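Local structure of putative sesquiterpene cyclase (Kitasatospora setae, 4MC3) at residues 26-31 against 74-79; 102-107 against 148-153; 136-141 against 188-193. The protein catalyses the magnesium-dependent 1,11-cyclization of farnesyl diphosphate, with addition of water, to the sesquiterpene alcohol (2Z,6E)-hedycaryol. All coordinates share one frame; numbering follows the deposited sequence.

How the interactions relate
The three interactions join elements of an all-helical class I terpene cyclase, and the first two lie behind the wall of the pocket that holds the nerolidol surrogate. Interactions 1 and 2 have centres about 19 Å apart and meet at that wall, where Thr78 CG2 packs 4.3 Å from Phe149 CE2; both residues line the pocket. Interaction 1 fastens an outer helix behind Thr78, and interaction 2 fastens one behind Phe149, a residue important for stabilizing the cation at C-11. Interactions 2 and 3 share helix 136-160, interaction 3 at its first turns, with nearest atoms about 8 Å apart. The centre of interaction 3 is about 20 Å from the other two centres, away from the annotated sites.

Interaction 1 of 3, residues 26-31 against 74-79; sequences RAMWEW and WIALTF
Met28 and Trp31, one turn apart on helix 21-35, reach across to Ala76 and Leu77 of helix 65-84. The Met28 thioether lies against the methyl of Ala76, with SD 4.1 Å from Ala76 CB and CG equally near. CG stands anti to the backbone N (chi1 -178°) and chi2 is extended too, so the chain runs straight out to the sulfur before bending at chi3. The long methionine spans a distance that the small alanine side chain cannot, the nearest CA atoms across the pair being those of Met28 and Ala76, at 7.6 Å. Trp31 makes the second touch with the far corner of its six-membered ring: CH2 comes 4.1 Å from Leu77 CB, which sits at the ring edge near its plane. The length of the indole is what lets Trp31 span to the apolar Leu77.

Outside the pair, Met28 also packs on Ala52 and Asp53 of helix 52-59, and Leu77 on Thr119 and Leu123 of helix 118-131, so that these two side chains each meet a third helix. Ile75 and Thr78, one turn apart, touch the bound nerolidol from a side of the helix other than that of Ala76. The contact across the two segments is thus wholly apolar: dispersion and the burial of hydrocarbon and sulfur hold it, without the directional demands of a polar bond.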
loop_
_atom_site.group_PDB
_atom_site.type_symbol
_atom_site.label_atom_id
_atom_site.label_comp_id
_atom_site.label_asym_id
_atom_site.label_seq_id
_atom_site.Cartn_x
_atom_site.Cartn_y
_atom_site.Cartn_z
ATOM N N ARG A 26 13.744 15.326 -5.071
ATOM C CA ARG A 26 13.717 16.616 -5.808
ATOM C C ARG A 26 12.741 16.543 -6.994
ATOM O O ARG A 26 12.025 17.511 -7.255
ATOM C CB ARG A 26 15.123 17.008 -6.289
ATOM C CG ARG A 26 15.973 17.709 -5.242
ATOM C CD ARG A 26 17.222 18.330 -5.872
ATOM N NE ARG A 26 18.046 17.345 -6.580
ATOM C CZ ARG A 26 18.967 16.554 -6.004
ATOM N NH1 ARG A 26 19.194 16.610 -4.688
ATOM N NH2 ARG A 26 19.665 15.685 -6.747
ATOM N N ALA A 27 12.692 15.402 -7.708
ATOM C CA ALA A 27 11.760 15.272 -8.826
ATOM C C ALA A 27 10.310 15.268 -8.289
ATOM O O ALA A 27 9.416 15.821 -8.895
ATOM C CB ALA A 27 12.031 14.035 -9.625
ATOM N N MET A 28 10.081 14.600 -7.164
ATOM C CA MET A 28 8.750 14.595 -6.546
ATOM C C MET A 28 8.264 15.999 -6.230
ATOM O O MET A 28 7.157 16.402 -6.600
ATOM C CB MET A 28 8.775 13.780 -5.280
ATOM C CG MET A 28 7.441 13.666 -4.570
ATOM S SD MET A 28 7.491 13.031 -2.878
ATOM C CE MET A 28 8.344 14.402 -2.027
ATOM N N TRP A 29 9.109 16.759 -5.549
ATOM C CA TRP A 29 8.770 18.125 -5.160
ATOM C C TRP A 29 8.541 19.041 -6.340
ATOM O O TRP A 29 7.674 19.909 -6.314
ATOM C CB TRP A 29 9.859 18.693 -4.246
ATOM C CG TRP A 29 9.568 18.404 -2.902
ATOM C CD1 TRP A 29 10.180 17.498 -2.110
ATOM C CD2 TRP A 29 8.470 18.916 -2.165
ATOM N NE1 TRP A 29 9.560 17.440 -0.910
ATOM C CE2 TRP A 29 8.502 18.312 -0.911
ATOM C CE3 TRP A 29 7.460 19.878 -2.446
ATOM C CZ2 TRP A 29 7.596 18.638 0.099
ATOM C CZ3 TRP A 29 6.560 20.191 -1.459
ATOM C CH2 TRP A 29 6.630 19.571 -0.196
ATOM N N GLU A 30 9.342 18.889 -7.364
ATOM C CA GLU A 30 9.113 19.580 -8.615
ATOM C C GLU A 30 7.728 19.290 -9.214
ATOM O O GLU A 30 7.016 20.189 -9.691
ATOM C CB GLU A 30 10.224 19.147 -9.510
ATOM C CG GLU A 30 10.093 19.487 -10.939
ATOM C CD GLU A 30 11.336 20.157 -11.433
ATOM O OE1 GLU A 30 12.514 19.840 -11.052
ATOM O OE2 GLU A 30 11.065 21.046 -12.204
ATOM N N TRP A 31 7.321 18.029 -9.148
ATOM C CA TRP A 31 6.001 17.643 -9.682
ATOM C C TRP A 31 4.890 18.232 -8.792
ATOM O O TRP A 31 3.832 18.717 -9.280
ATOM C CB TRP A 31 5.930 16.123 -9.793
ATOM C CG TRP A 31 4.644 15.605 -10.333
ATOM C CD1 TRP A 31 4.313 15.466 -11.643
ATOM C CD2 TRP A 31 3.552 15.101 -9.586
ATOM N NE1 TRP A 31 3.056 14.949 -11.770
ATOM C CE2 TRP A 31 2.569 14.700 -10.513
ATOM C CE3 TRP A 31 3.298 14.927 -8.220
ATOM C CZ2 TRP A 31 1.363 14.161 -10.105
ATOM C CZ3 TRP A 31 2.118 14.383 -7.838
ATOM C CH2 TRP A 31 1.169 14.020 -8.755
ATOM N N TRP A 74 2.900 9.171 -7.004
ATOM C CA TRP A 74 1.687 8.520 -6.476
ATOM C C TRP A 74 1.528 8.695 -4.971
ATOM O O TRP A 74 0.414 8.931 -4.482
ATOM C CB TRP A 74 1.649 7.045 -6.922
ATOM C CG TRP A 74 1.248 6.859 -8.312
ATOM C CD1 TRP A 74 2.055 6.757 -9.373
ATOM C CD2 TRP A 74 -0.086 6.826 -8.820
ATOM N NE1 TRP A 74 1.323 6.635 -10.541
ATOM C CE2 TRP A 74 -0.007 6.656 -10.210
ATOM C CE3 TRP A 74 -1.346 6.858 -8.223
ATOM C CZ2 TRP A 74 -1.154 6.631 -11.036
ATOM C CZ3 TRP A 74 -2.462 6.815 -9.005
ATOM C CH2 TRP A 74 -2.383 6.704 -10.396
ATOM N N ILE A 75 2.613 8.530 -4.223
ATOM C CA ILE A 75 2.527 8.719 -2.759
ATOM C C ILE A 75 2.188 10.168 -2.388
ATOM O O ILE A 75 1.341 10.408 -1.539
ATOM C CB ILE A 75 3.802 8.228 -2.073
ATOM C CG1 ILE A 75 3.945 6.693 -2.225
ATOM C CG2 ILE A 75 3.792 8.653 -0.626
ATOM C CD1 ILE A 75 5.246 6.148 -1.632
ATOM N N ALA A 76 2.813 11.126 -3.058
ATOM C CA ALA A 76 2.500 12.530 -2.777
ATOM C C ALA A 76 1.057 12.851 -3.104
ATOM O O ALA A 76 0.382 13.549 -2.341
ATOM C CB ALA A 76 3.420 13.426 -3.575
ATOM N N LEU A 77 0.581 12.371 -4.245
ATOM C CA LEU A 77 -0.812 12.578 -4.606
ATOM C C LEU A 77 -1.761 11.981 -3.578
ATOM O O LEU A 77 -2.767 12.607 -3.234
ATOM C CB LEU A 77 -1.069 12.066 -5.992
ATOM C CG LEU A 77 -2.486 12.192 -6.505
ATOM C CD1 LEU A 77 -2.946 13.616 -6.708
ATOM C CD2 LEU A 77 -2.575 11.387 -7.798
ATOM N N THR A 78 -1.486 10.742 -3.154
ATOM C CA THR A 78 -2.373 10.099 -2.176
ATOM C C THR A 78 -2.355 10.792 -0.817
ATOM O O THR A 78 -3.406 10.885 -0.167
ATOM C CB THR A 78 -2.166 8.566 -2.101
ATOM O OG1 THR A 78 -0.878 8.282 -1.636
ATOM C CG2 THR A 78 -2.332 7.953 -3.424
ATOM N N PHE A 79 -1.194 11.355 -0.429
ATOM C CA PHE A 79 -1.148 12.180 0.765
ATOM C C PHE A 79 -2.068 13.361 0.649
ATOM O O PHE A 79 -2.826 13.666 1.601
ATOM C CB PHE A 79 0.262 12.696 1.116
ATOM C CG PHE A 79 0.206 13.773 2.183
ATOM C CD1 PHE A 79 0.318 15.118 1.857
ATOM C CD2 PHE A 79 -0.167 13.433 3.491
ATOM C CE1 PHE A 79 0.185 16.092 2.824
ATOM C CE2 PHE A 79 -0.308 14.414 4.457
ATOM C CZ PHE A 79 -0.127 15.746 4.117
#

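Interaction 2 of 3, residues 102-107 against 148-153; sequences DELRGT and AFLQTY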
loop_
_atom_site.group_PDB
_atom_site.type_symbol
_atom_site.label_atom_id
_atom_site.label_comp_id
_atom_site.label_asym_id
_atom_site.label_seq_id
_atom_site.Cartn_x
_atom_site.Cartn_y
_atom_site.Cartn_z
ATOM N N ASP A 102 -15.941 9.362 -5.911
ATOM C CA ASP A 102 -16.452 8.966 -7.199
ATOM C C ASP A 102 -15.822 9.811 -8.312
ATOM O O ASP A 102 -15.565 9.293 -9.404
ATOM C CB ASP A 102 -17.970 9.072 -7.246
ATOM C CG ASP A 102 -18.678 7.914 -6.479
ATOM O OD1 ASP A 102 -18.014 6.921 -6.031
ATOM O OD2 ASP A 102 -19.919 7.977 -6.341
ATOM N N GLU A 103 -15.544 11.075 -8.028
ATOM C CA GLU A 103 -14.899 11.963 -8.991
ATOM C C GLU A 103 -13.464 11.466 -9.262
ATOM O O GLU A 103 -13.045 11.403 -10.400
ATOM C CB GLU A 103 -14.816 13.381 -8.453
ATOM C CG GLU A 103 -14.136 14.305 -9.462
ATOM C CD GLU A 103 -14.032 15.722 -8.991
ATOM O OE1 GLU A 103 -13.479 15.954 -7.895
ATOM O OE2 GLU A 103 -14.505 16.601 -9.732
ATOM N N LEU A 104 -12.759 11.054 -8.218
ATOM C CA LEU A 104 -11.399 10.518 -8.396
ATOM C C LEU A 104 -11.421 9.206 -9.203
ATOM O O LEU A 104 -10.636 8.998 -10.145
ATOM C CB LEU A 104 -10.739 10.344 -7.041
ATOM C CG LEU A 104 -10.380 11.643 -6.311
ATOM C CD1 LEU A 104 -10.029 11.387 -4.860
ATOM C CD2 LEU A 104 -9.247 12.414 -6.980
ATOM N N ARG A 105 -12.309 8.299 -8.832
ATOM C CA ARG A 105 -12.433 7.014 -9.481
ATOM C C ARG A 105 -12.723 7.172 -10.962
ATOM O O ARG A 105 -12.182 6.428 -11.824
ATOM C CB ARG A 105 -13.544 6.189 -8.828
ATOM C CG ARG A 105 -13.148 5.554 -7.520
ATOM C CD ARG A 105 -14.332 4.806 -6.927
ATOM N NE ARG A 105 -14.547 3.630 -7.741
ATOM C CZ ARG A 105 -15.034 2.483 -7.336
ATOM N NH1 ARG A 105 -15.435 2.303 -6.084
ATOM N NH2 ARG A 105 -15.121 1.503 -8.221
ATOM N N GLY A 106 -13.582 8.133 -11.257
ATOM C CA GLY A 106 -13.966 8.474 -12.605
ATOM C C GLY A 106 -12.776 8.830 -13.465
ATOM O O GLY A 106 -12.737 8.439 -14.659
ATOM N N THR A 107 -11.810 9.552 -12.876
ATOM C CA THR A 107 -10.628 9.996 -13.631
ATOM C C THR A 107 -9.855 8.821 -14.201
ATOM O O THR A 107 -9.188 8.951 -15.246
ATOM C CB THR A 107 -9.679 10.986 -12.889
ATOM O OG1 THR A 107 -8.894 10.294 -11.904
ATOM C CG2 THR A 107 -10.425 12.133 -12.247
ATOM N N ALA A 148 -9.994 0.114 -5.090
ATOM C CA ALA A 148 -10.315 -0.554 -3.805
ATOM C C ALA A 148 -9.823 0.365 -2.641
ATOM O O ALA A 148 -10.509 0.563 -1.666
ATOM C CB ALA A 148 -9.722 -1.931 -3.693
ATOM N N PHE A 149 -8.599 0.871 -2.745
ATOM C CA PHE A 149 -8.012 1.823 -1.764
ATOM C C PHE A 149 -8.942 3.024 -1.617
ATOM O O PHE A 149 -9.309 3.385 -0.512
ATOM C CB PHE A 149 -6.599 2.210 -2.233
ATOM C CG PHE A 149 -6.038 3.389 -1.562
ATOM C CD1 PHE A 149 -5.438 3.304 -0.300
ATOM C CD2 PHE A 149 -6.017 4.604 -2.232
ATOM C CE1 PHE A 149 -4.928 4.444 0.303
ATOM C CE2 PHE A 149 -5.527 5.702 -1.653
ATOM C CZ PHE A 149 -5.003 5.662 -0.393
ATOM N N LEU A 150 -9.351 3.648 -2.724
ATOM C CA LEU A 150 -10.168 4.874 -2.660
ATOM C C LEU A 150 -11.538 4.561 -1.995
ATOM O O LEU A 150 -12.009 5.310 -1.162
ATOM C CB LEU A 150 -10.388 5.427 -4.053
ATOM C CG LEU A 150 -9.154 6.084 -4.695
ATOM C CD1 LEU A 150 -9.542 6.511 -6.089
ATOM C CD2 LEU A 150 -8.632 7.221 -3.900
ATOM N N GLN A 151 -12.093 3.424 -2.340
ATOM C CA GLN A 151 -13.411 3.023 -1.846
ATOM C C GLN A 151 -13.429 2.820 -0.360
ATOM O O GLN A 151 -14.486 3.017 0.287
ATOM C CB GLN A 151 -13.923 1.802 -2.557
ATOM C CG GLN A 151 -15.425 1.513 -2.318
ATOM C CD GLN A 151 -16.371 2.592 -2.873
ATOM O OE1 GLN A 151 -15.988 3.485 -3.686
ATOM N NE2 GLN A 151 -17.616 2.556 -2.408
ATOM N N THR A 152 -12.290 2.486 0.248
ATOM C CA THR A 152 -12.248 2.314 1.713
ATOM C C THR A 152 -12.623 3.558 2.461
ATOM O O THR A 152 -13.194 3.438 3.579
ATOM C CB THR A 152 -10.909 1.749 2.219
ATOM O OG1 THR A 152 -9.833 2.680 2.044
ATOM C CG2 THR A 152 -10.677 0.418 1.594
ATOM N N TYR A 153 -12.398 4.740 1.889
ATOM C CA TYR A 153 -12.854 5.996 2.488
ATOM C C TYR A 153 -14.376 6.020 2.618
ATOM O O TYR A 153 -14.902 6.386 3.710
ATOM C CB TYR A 153 -12.353 7.186 1.712
ATOM C CG TYR A 153 -10.864 7.458 1.834
ATOM C CD1 TYR A 153 -10.356 8.155 2.926
ATOM C CD2 TYR A 153 -9.970 7.082 0.816
ATOM C CE1 TYR A 153 -8.999 8.433 3.030
ATOM C CE2 TYR A 153 -8.592 7.321 0.935
ATOM C CZ TYR A 153 -8.117 8.009 2.034
ATOM O OH TYR A 153 -6.759 8.302 2.196
HETATM O O HOH W 1 -17.374 5.908 -3.334
#
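Helix 136-160 contributes Phe149 to the nerolidol pocket of this class I terpene cyclase, and the neighbouring Leu150 and Gln151 tie it to Leu104 and Arg105 of helix 95-107. The two segments run antiparallel, at 170°, with their axes 10.2 Å apart at closest approach. Leu150 supplies the apolar part: its CD1 methyl lies 4.0 Å from Arg105 CG and 4.1 Å from Leu104 CB, wedged against two successive residues of the facing helix. A branched leucine fits this buried place, where Ile101 packs on it too, while Leu104 turns further to Ala120 and Leu123 of helix 118-131.

Where the side chains are partly exposed, the contact becomes polar. Arg105 lays its aliphatic stem past Leu150, bends at chi3 (71°), and gives Gln151 OE1 a hydrogen bond from NH1 of 2.7 Å; an arginine suits the place by joining a long packing stem to a terminal donor, and the glutamine by offering an amide acceptor. The bond is short but not straight, with an N-H...O angle of 139°. The oxygen lies almost in the guanidinium plane, whereas NH1 stands above the amide's carbonyl plane, and the two flat groups are turned steeply against each other. A water O lies 2.8 Å from Gln151 OE1 and donates to it; the water also donates to Asp102 OD1, linking the helices a second time.

Two donors therefore grip one amide oxygen, which would restrain the turning of the Gln151 amide; the nearby guanidinium would probably polarise that carbonyl, and the water-bridged Asp102 carboxylate would partly offset the charge.

Interaction 3 of 3, residues 136-141 against 188-193; sequences ATWCDA and DELRLP
Glu189 OE2 sits between a charge and a ring: Arg201 of helix 198-201 pairs with it in a salt bridge, and Trp138 CD1 approaches to 3.5 Å. Lying near the plane of the indole, OE2 faces its electropositive C-H edge; the carboxylate plane itself is turned 89° to the ring. Its mate OE1 accepts from the backbone N of Leu196, which leaves both oxygens of this buried acid satisfied; a glutamate is long enough to reach all these partners.

Further along the indole, the CD1 methyl of Leu190 meets the six-membered ring obliquely, 3.6 Å from Trp138 CZ2. Trp138 reaches both residues because CG is anti to the backbone N (chi1 -179°), which carries the broad ring away from its helix, and NE1 donates to Asp186 O near the end of helix 181-188. Replacing Trp138 by an alanine would probably deprive Asp186 O of this N-H and open a gap beside Leu190 and the Glu189 carboxylate.

Following Glu189 and Leu190, Arg191 grips Asp188 side-on, NE to OD1 at 2.8 Å and NH2 to OD2 at 2.9 Å, closing the turn upon itself. Trp138 thus anchors the first turns of helix 136-160 to the short 3-10 turn that follows helix 181-188, a helix-to-loop packing contact in the all-helical class I terpene synthase fold.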
loop_
_atom_site.group_PDB
_atom_site.type_symbol
_atom_site.label_atom_id
_atom_site.label_comp_id
_atom_site.label_asym_id
_atom_site.label_seq_id
_atom_site.Cartn_x
_atom_site.Cartn_y
_atom_site.Cartn_z
ATOM N N ALA A 136 -1.961 -3.892 -20.628
ATOM C CA ALA A 136 -3.351 -3.778 -20.187
ATOM C C ALA A 136 -3.639 -4.616 -18.893
ATOM O O ALA A 136 -4.396 -4.183 -18.037
ATOM C CB ALA A 136 -4.287 -4.191 -21.320
ATOM N N THR A 137 -3.096 -5.829 -18.775
ATOM C CA THR A 137 -3.399 -6.668 -17.614
ATOM C C THR A 137 -2.884 -5.977 -16.355
ATOM O O THR A 137 -3.548 -5.977 -15.292
ATOM C CB THR A 137 -2.834 -8.098 -17.770
ATOM O OG1 THR A 137 -3.428 -8.734 -18.963
ATOM C CG2 THR A 137 -3.149 -9.004 -16.619
ATOM N N TRP A 138 -1.698 -5.401 -16.463
ATOM C CA TRP A 138 -1.134 -4.623 -15.326
ATOM C C TRP A 138 -1.991 -3.411 -14.992
ATOM O O TRP A 138 -2.309 -3.142 -13.868
ATOM C CB TRP A 138 0.299 -4.203 -15.609
ATOM C CG TRP A 138 0.884 -3.427 -14.463
ATOM C CD1 TRP A 138 1.507 -3.971 -13.378
ATOM C CD2 TRP A 138 0.868 -2.030 -14.277
ATOM N NE1 TRP A 138 1.834 -2.978 -12.491
ATOM C CE2 TRP A 138 1.462 -1.776 -13.016
ATOM C CE3 TRP A 138 0.353 -0.943 -14.999
ATOM C CZ2 TRP A 138 1.561 -0.511 -12.489
ATOM C CZ3 TRP A 138 0.425 0.335 -14.459
ATOM C CH2 TRP A 138 1.041 0.540 -13.172
ATOM N N CYS A 139 -2.405 -2.670 -16.012
ATOM C CA CYS A 139 -3.214 -1.472 -15.826
ATOM C C CYS A 139 -4.498 -1.826 -15.100
ATOM O O CYS A 139 -4.919 -1.140 -14.178
ATOM C CB CYS A 139 -3.500 -0.734 -17.140
ATOM S SG CYS A 139 -2.067 -0.018 -17.961
ATOM N N ASP A 140 -5.129 -2.912 -15.528
ATOM C CA ASP A 140 -6.385 -3.326 -14.914
ATOM C C ASP A 140 -6.157 -3.712 -13.419
ATOM O O ASP A 140 -7.003 -3.441 -12.555
ATOM C CB ASP A 140 -6.968 -4.519 -15.651
ATOM C CG ASP A 140 -7.587 -4.150 -16.969
ATOM O OD1 ASP A 140 -7.820 -2.961 -17.253
ATOM O OD2 ASP A 140 -7.905 -5.095 -17.717
ATOM N N ALA A 141 -5.027 -4.369 -13.118
ATOM C CA ALA A 141 -4.705 -4.786 -11.739
ATOM C C ALA A 141 -4.491 -3.552 -10.883
ATOM O O ALA A 141 -5.055 -3.433 -9.796
ATOM C CB ALA A 141 -3.483 -5.655 -11.720
ATOM N N ASP A 188 5.946 -1.625 -8.305
ATOM C CA ASP A 188 7.254 -2.257 -8.288
ATOM C C ASP A 188 7.528 -3.025 -9.598
ATOM O O ASP A 188 8.687 -3.210 -9.980
ATOM C CB ASP A 188 7.398 -3.201 -7.110
ATOM C CG ASP A 188 8.854 -3.649 -6.851
ATOM O OD1 ASP A 188 9.749 -2.787 -6.906
ATOM O OD2 ASP A 188 9.070 -4.882 -6.640
ATOM N N GLU A 189 6.480 -3.419 -10.330
ATOM C CA GLU A 189 6.689 -4.159 -11.565
ATOM C C GLU A 189 7.411 -3.280 -12.612
ATOM O O GLU A 189 8.054 -3.817 -13.503
ATOM C CB GLU A 189 5.402 -4.697 -12.119
ATOM C CG GLU A 189 4.716 -5.691 -11.237
ATOM C CD GLU A 189 3.587 -6.449 -11.938
ATOM O OE1 GLU A 189 3.796 -6.903 -13.101
ATOM O OE2 GLU A 189 2.489 -6.596 -11.333
ATOM N N LEU A 190 7.315 -1.960 -12.502
ATOM C CA LEU A 190 7.935 -1.068 -13.454
ATOM C C LEU A 190 9.468 -1.212 -13.437
ATOM O O LEU A 190 10.114 -0.914 -14.452
ATOM C CB LEU A 190 7.536 0.356 -13.193
ATOM C CG LEU A 190 6.212 0.814 -13.806
ATOM C CD1 LEU A 190 4.998 0.075 -13.396
ATOM C CD2 LEU A 190 5.921 2.262 -13.520
ATOM N N ARG A 191 10.049 -1.666 -12.321
ATOM C CA ARG A 191 11.509 -1.788 -12.241
ATOM C C ARG A 191 12.036 -3.180 -12.541
ATOM O O ARG A 191 13.262 -3.382 -12.631
ATOM C CB ARG A 191 12.054 -1.292 -10.911
ATOM C CG ARG A 191 11.654 -2.036 -9.671
ATOM C CD ARG A 191 12.581 -3.154 -9.270
ATOM N NE ARG A 191 11.984 -3.937 -8.208
ATOM C CZ ARG A 191 12.482 -5.051 -7.710
ATOM N NH1 ARG A 191 13.655 -5.517 -8.163
ATOM N NH2 ARG A 191 11.808 -5.732 -6.813
ATOM N N LEU A 192 11.148 -4.145 -12.716
ATOM C CA LEU A 192 11.530 -5.515 -13.011
ATOM C C LEU A 192 11.951 -5.567 -14.526
ATOM O O LEU A 192 11.596 -4.703 -15.289
ATOM C CB LEU A 192 10.351 -6.449 -12.762
ATOM C CG LEU A 192 9.806 -6.501 -11.320
ATOM C CD1 LEU A 192 8.583 -7.391 -11.261
ATOM C CD2 LEU A 192 10.861 -6.961 -10.342
ATOM N N PRO A 193 12.714 -6.596 -14.889
ATOM C CA PRO A 193 13.090 -6.841 -16.289
ATOM C C PRO A 193 11.882 -7.075 -17.174
ATOM O O PRO A 193 11.914 -6.712 -18.331
ATOM C CB PRO A 193 13.958 -8.106 -16.199
ATOM C CG PRO A 193 14.514 -8.058 -14.811
ATOM C CD PRO A 193 13.367 -7.532 -13.968
#